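Local coordinates for putative exported protein (Bordetella pertussis Tohama I, PDB 2PFY) that probably serves as the periplasmic solute receptor of a tripartite ATP-independent transporter, binding pyroglutamic acid for uptake, at residues K271-Q274 with A275-A278; Q105-K109 with Q110-L114. All blocks are in the same frame, centred on the assembly; numbering follows the deposited sequence.

Contact 1: residues K271-Q274 with A275-A278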
loop_
_atom_site.group_PDB
_atom_site.type_symbol
_atom_site.label_atom_id
_atom_site.label_comp_id
_atom_site.label_asym_id
_atom_site.label_seq_id
_atom_site.Cartn_x
_atom_site.Cartn_y
_atom_site.Cartn_z
ATOM N N LYS A 271 -0.737 -13.681 -19.278
ATOM C CA LYS A 271 -2.084 -14.124 -19.661
ATOM C C LYS A 271 -2.930 -14.543 -18.456
ATOM O O LYS A 271 -4.073 -14.142 -18.335
ATOM C CB LYS A 271 -2.003 -15.290 -20.680
ATOM C CG LYS A 271 -2.339 -14.900 -22.095
ATOM C CD LYS A 271 -2.138 -16.089 -23.077
ATOM C CE LYS A 271 -3.417 -16.910 -23.336
ATOM N NZ LYS A 271 -3.786 -17.818 -22.213
ATOM N N GLU A 272 -2.359 -15.346 -17.570
ATOM C CA GLU A 272 -3.115 -15.944 -16.467
ATOM C C GLU A 272 -3.478 -14.915 -15.394
ATOM O O GLU A 272 -4.583 -14.951 -14.833
ATOM C CB GLU A 272 -2.350 -17.131 -15.870
ATOM C CG GLU A 272 -2.240 -18.379 -16.822
ATOM C CD GLU A 272 -1.186 -19.404 -16.368
ATOM O OE1 GLU A 272 -0.199 -19.021 -15.670
ATOM O OE2 GLU A 272 -1.333 -20.604 -16.726
ATOM N N LEU A 273 -2.555 -13.991 -15.108
ATOM C CA LEU A 273 -2.827 -12.911 -14.140
ATOM C C LEU A 273 -3.872 -11.932 -14.666
ATOM O O LEU A 273 -4.682 -11.422 -13.892
ATOM C CB LEU A 273 -1.538 -12.176 -13.765
ATOM C CG LEU A 273 -0.493 -12.964 -12.955
ATOM C CD1 LEU A 273 0.786 -12.108 -12.694
ATOM C CD2 LEU A 273 -1.068 -13.469 -11.640
ATOM N N GLN A 274 -3.842 -11.671 -15.975
ATOM C CA GLN A 274 -4.875 -10.869 -16.646
ATOM C C GLN A 274 -6.260 -11.517 -16.500
ATOM O O GLN A 274 -7.250 -10.831 -16.235
ATOM C CB GLN A 274 -4.527 -10.626 -18.127
ATOM C CG GLN A 274 -3.399 -9.564 -18.331
ATOM C CD GLN A 274 -2.685 -9.628 -19.696
ATOM O OE1 GLN A 274 -3.091 -10.368 -20.600
ATOM N NE2 GLN A 274 -1.612 -8.846 -19.838
ATOM N N ALA A 275 -6.322 -12.834 -16.664
ATOM C CA ALA A 275 -7.580 -13.573 -16.455
ATOM C C ALA A 275 -8.014 -13.508 -14.983
ATOM O O ALA A 275 -9.211 -13.312 -14.703
ATOM C CB ALA A 275 -7.476 -15.025 -16.946
ATOM N N ILE A 276 -7.043 -13.626 -14.060
ATOM C CA ILE A 276 -7.319 -13.446 -12.631
ATOM C C ILE A 276 -7.879 -12.044 -12.321
ATOM O O ILE A 276 -8.783 -11.915 -11.499
ATOM C CB ILE A 276 -6.104 -13.813 -11.733
ATOM C CG1 ILE A 276 -5.944 -15.340 -11.671
ATOM C CG2 ILE A 276 -6.248 -13.237 -10.309
ATOM C CD1 ILE A 276 -4.716 -15.788 -10.973
ATOM N N GLY A 277 -7.334 -11.018 -12.994
ATOM C CA GLY A 277 -7.787 -9.641 -12.891
ATOM C C GLY A 277 -9.212 -9.430 -13.369
ATOM O O GLY A 277 -9.987 -8.702 -12.729
ATOM N N ALA A 278 -9.554 -10.062 -14.497
ATOM C CA ALA A 278 -10.932 -10.061 -15.020
ATOM C C ALA A 278 -11.932 -10.644 -14.010
ATOM O O ALA A 278 -12.974 -10.041 -13.746
ATOM C CB ALA A 278 -11.012 -10.815 -16.374
#
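Four backbone hydrogen bonds join Lys271-Gln274 to Ala275-Ala278, each from an amide N to the carbonyl O four residues earlier. Ala275 N reaches Lys271 O at 3.1 Å, and Ile276 N reaches Glu272 O at 2.9 Å. The series continues with Gly277 N to Leu273 O at 2.8 Å and Ala278 N to Gln274 O at 3.0 Å. This i+4 to i pattern of N-H to C=O bonds is that of a regular alpha helix, part of helix 267-287 in a periplasmic binding protein of the DctP family.

Apolar contact falls on the buried side, where Leu273 CD2 lies 4.4 Å from Ile276 CD1, a loose touch between branch ends. With CG1 anti to its carbonyl carbon (chi1 -74°), Ile276 turns that branch back along the helix, and CG1 passes 3.5 Å from Glu272 O. On the exposed side a second carbon packs on a backbone carbonyl, the methyl of Ala278 resting 3.8 Å from Gln274 O. Beyond the helix, Leu273 packs on Phe84, while Ile276 meets Leu134 and Met156.

The Glu272 carboxylate accepts from Leu134 N through OE1 and from Gln268 NE2 through OE2, so both oxygens are engaged.

Contact 2: residues Q105-K109 with Q110-L114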
loop_
_atom_site.group_PDB
_atom_site.type_symbol
_atom_site.label_atom_id
_atom_site.label_comp_id
_atom_site.label_asym_id
_atom_site.label_seq_id
_atom_site.Cartn_x
_atom_site.Cartn_y
_atom_site.Cartn_z
ATOM N N GLN A 105 -15.148 10.174 2.191
ATOM C CA GLN A 105 -16.502 10.159 2.687
ATOM C C GLN A 105 -16.772 8.955 3.558
ATOM O O GLN A 105 -17.313 9.113 4.653
ATOM C CB GLN A 105 -17.509 10.303 1.540
ATOM C CG GLN A 105 -17.562 11.759 1.022
ATOM C CD GLN A 105 -17.417 12.834 2.147
ATOM O OE1 GLN A 105 -18.218 12.886 3.109
ATOM N NE2 GLN A 105 -16.391 13.691 2.018
ATOM N N ARG A 106 -16.332 7.774 3.123
ATOM C CA ARG A 106 -16.497 6.553 3.939
ATOM C C ARG A 106 -15.747 6.661 5.264
ATOM O O ARG A 106 -16.227 6.167 6.291
ATOM C CB ARG A 106 -16.087 5.271 3.190
ATOM C CG ARG A 106 -16.948 4.918 1.944
ATOM C CD ARG A 106 -18.334 4.307 2.294
ATOM N NE ARG A 106 -19.173 4.119 1.099
ATOM C CZ ARG A 106 -19.346 2.970 0.445
ATOM N NH1 ARG A 106 -18.745 1.852 0.834
ATOM N NH2 ARG A 106 -20.114 2.938 -0.628
ATOM N N LEU A 107 -14.573 7.290 5.247
ATOM C CA LEU A 107 -13.812 7.475 6.486
ATOM C C LEU A 107 -14.440 8.511 7.431
ATOM O O LEU A 107 -14.455 8.327 8.646
ATOM C CB LEU A 107 -12.363 7.864 6.178
ATOM C CG LEU A 107 -11.470 6.763 5.571
ATOM C CD1 LEU A 107 -10.198 7.435 5.115
ATOM C CD2 LEU A 107 -11.176 5.596 6.534
ATOM N N ASP A 108 -14.943 9.599 6.863
ATOM C CA ASP A 108 -15.571 10.650 7.675
ATOM C C ASP A 108 -16.735 10.070 8.514
ATOM O O ASP A 108 -16.878 10.396 9.695
ATOM C CB ASP A 108 -16.028 11.806 6.772
ATOM C CG ASP A 108 -16.783 12.881 7.528
ATOM O OD1 ASP A 108 -16.138 13.686 8.211
ATOM O OD2 ASP A 108 -18.019 12.928 7.414
ATOM N N LYS A 109 -17.534 9.189 7.912
ATOM C CA LYS A 109 -18.637 8.523 8.606
ATOM C C LYS A 109 -18.128 7.666 9.771
ATOM O O LYS A 109 -18.880 7.321 10.674
ATOM C CB LYS A 109 -19.457 7.666 7.633
ATOM C CG LYS A 109 -20.372 8.469 6.713
ATOM C CD LYS A 109 -20.646 7.719 5.396
ATOM C CE LYS A 109 -20.771 8.695 4.186
ATOM N NZ LYS A 109 -20.211 8.149 2.871
ATOM N N GLN A 110 -16.837 7.355 9.765
ATOM C CA GLN A 110 -16.251 6.545 10.822
ATOM C C GLN A 110 -15.456 7.357 11.841
ATOM O O GLN A 110 -14.746 6.774 12.669
ATOM C CB GLN A 110 -15.337 5.467 10.226
ATOM C CG GLN A 110 -16.054 4.423 9.429
ATOM C CD GLN A 110 -15.469 3.063 9.660
ATOM O OE1 GLN A 110 -15.504 2.527 10.781
ATOM N NE2 GLN A 110 -14.920 2.484 8.604
ATOM N N GLY A 111 -15.540 8.685 11.777
ATOM C CA GLY A 111 -14.764 9.521 12.698
ATOM C C GLY A 111 -13.278 9.605 12.316
ATOM O O GLY A 111 -12.412 9.803 13.181
ATOM N N ILE A 112 -12.997 9.465 11.016
ATOM C CA ILE A 112 -11.618 9.544 10.488
ATOM C C ILE A 112 -11.458 10.564 9.353
ATOM O O ILE A 112 -12.295 10.618 8.472
ATOM C CB ILE A 112 -11.164 8.161 9.962
ATOM C CG1 ILE A 112 -11.136 7.148 11.104
ATOM C CG2 ILE A 112 -9.789 8.266 9.240
ATOM C CD1 ILE A 112 -11.079 5.698 10.625
ATOM N N VAL A 113 -10.358 11.322 9.355
ATOM C CA VAL A 113 -10.044 12.280 8.300
ATOM C C VAL A 113 -8.917 11.714 7.420
ATOM O O VAL A 113 -7.861 11.343 7.931
ATOM C CB VAL A 113 -9.564 13.655 8.907
ATOM C CG1 VAL A 113 -9.137 14.620 7.829
ATOM C CG2 VAL A 113 -10.648 14.262 9.786
ATOM N N LEU A 114 -9.164 11.665 6.114
ATOM C CA LEU A 114 -8.157 11.315 5.125
ATOM C C LEU A 114 -7.282 12.534 4.909
ATOM O O LEU A 114 -7.751 13.562 4.443
ATOM C CB LEU A 114 -8.840 10.838 3.826
ATOM C CG LEU A 114 -8.147 10.552 2.457
ATOM C CD1 LEU A 114 -6.647 10.300 2.492
ATOM C CD2 LEU A 114 -8.894 9.408 1.746
#
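Leu107 meets Ile112 and Leu114 where a Schellman motif ends helix 89-108 and turns the chain into strand 112-119. Two amides share Leu107 O: Gln110 N at 2.8 Å and Ile112 N at 3.0 Å. They arrive from opposite faces of the carbonyl plane, the second 42° out of it, so the oxygen is gripped from above and below. The Ile112 bond makes the motif together with that from Gly111 N to Asp108 O at 3.0 Å, and the Gln110 bond is an addition to it. A type I turn spans Asp108-Gly111; Gly111 adopts the positive phi (76°) of the C-prime position.

Inside the reversal, the Leu107 side chain lies obliquely across two strand residues. Its CD2 faces Ile112 CG2 at 4.0 Å, and its CD1 sits 3.9 Å from Leu114 CB. With CG anti to the carbonyl carbon (chi1 -71°), Leu107 holds its branch point beside the strand, and an extended chi2 turns CD2 to Ile112 and CD1 to Leu114. Phe210 and Ile212 of the adjacent strand 208-214 extend this apolar patch, with Leu70 and Phe77 also against Leu107.

Farther out, charged and polar ends tie the corner to its surroundings. Arg106 pairs with Asp74 through NH1 and Asp291 through NH2, Asp108 OD1 with Lys215. The Gln110 amide oxygen OE1 is bonded to Lys52 NZ, which helps fix the bent side chain of Gln110. The aliphatic start of that chain lies over the last helical turn, with CB 3.4 Å from Leu107 O and CG 3.6 Å from Arg106 O.

Contact 2 comes first along the chain, at the corner between helix 89-108 and strand 112-119; contact 1 follows much later, wholly within helix 267-287. Their centres lie 33 Å apart and their nearest atoms about 19 Å, so they do not touch; nor do they share a helix or strand. Contact 2 leads into an outermost strand of the five-stranded mixed sheet, beside strand 208-214. Contact 1 belongs to the long helix that follows strand 261-264, an edge strand of the four-stranded sheet. Neither includes a residue of the pyroglutamate pocket: they are outlying structural elements, one a helix-to-strand reversal, the other two turns of a helix.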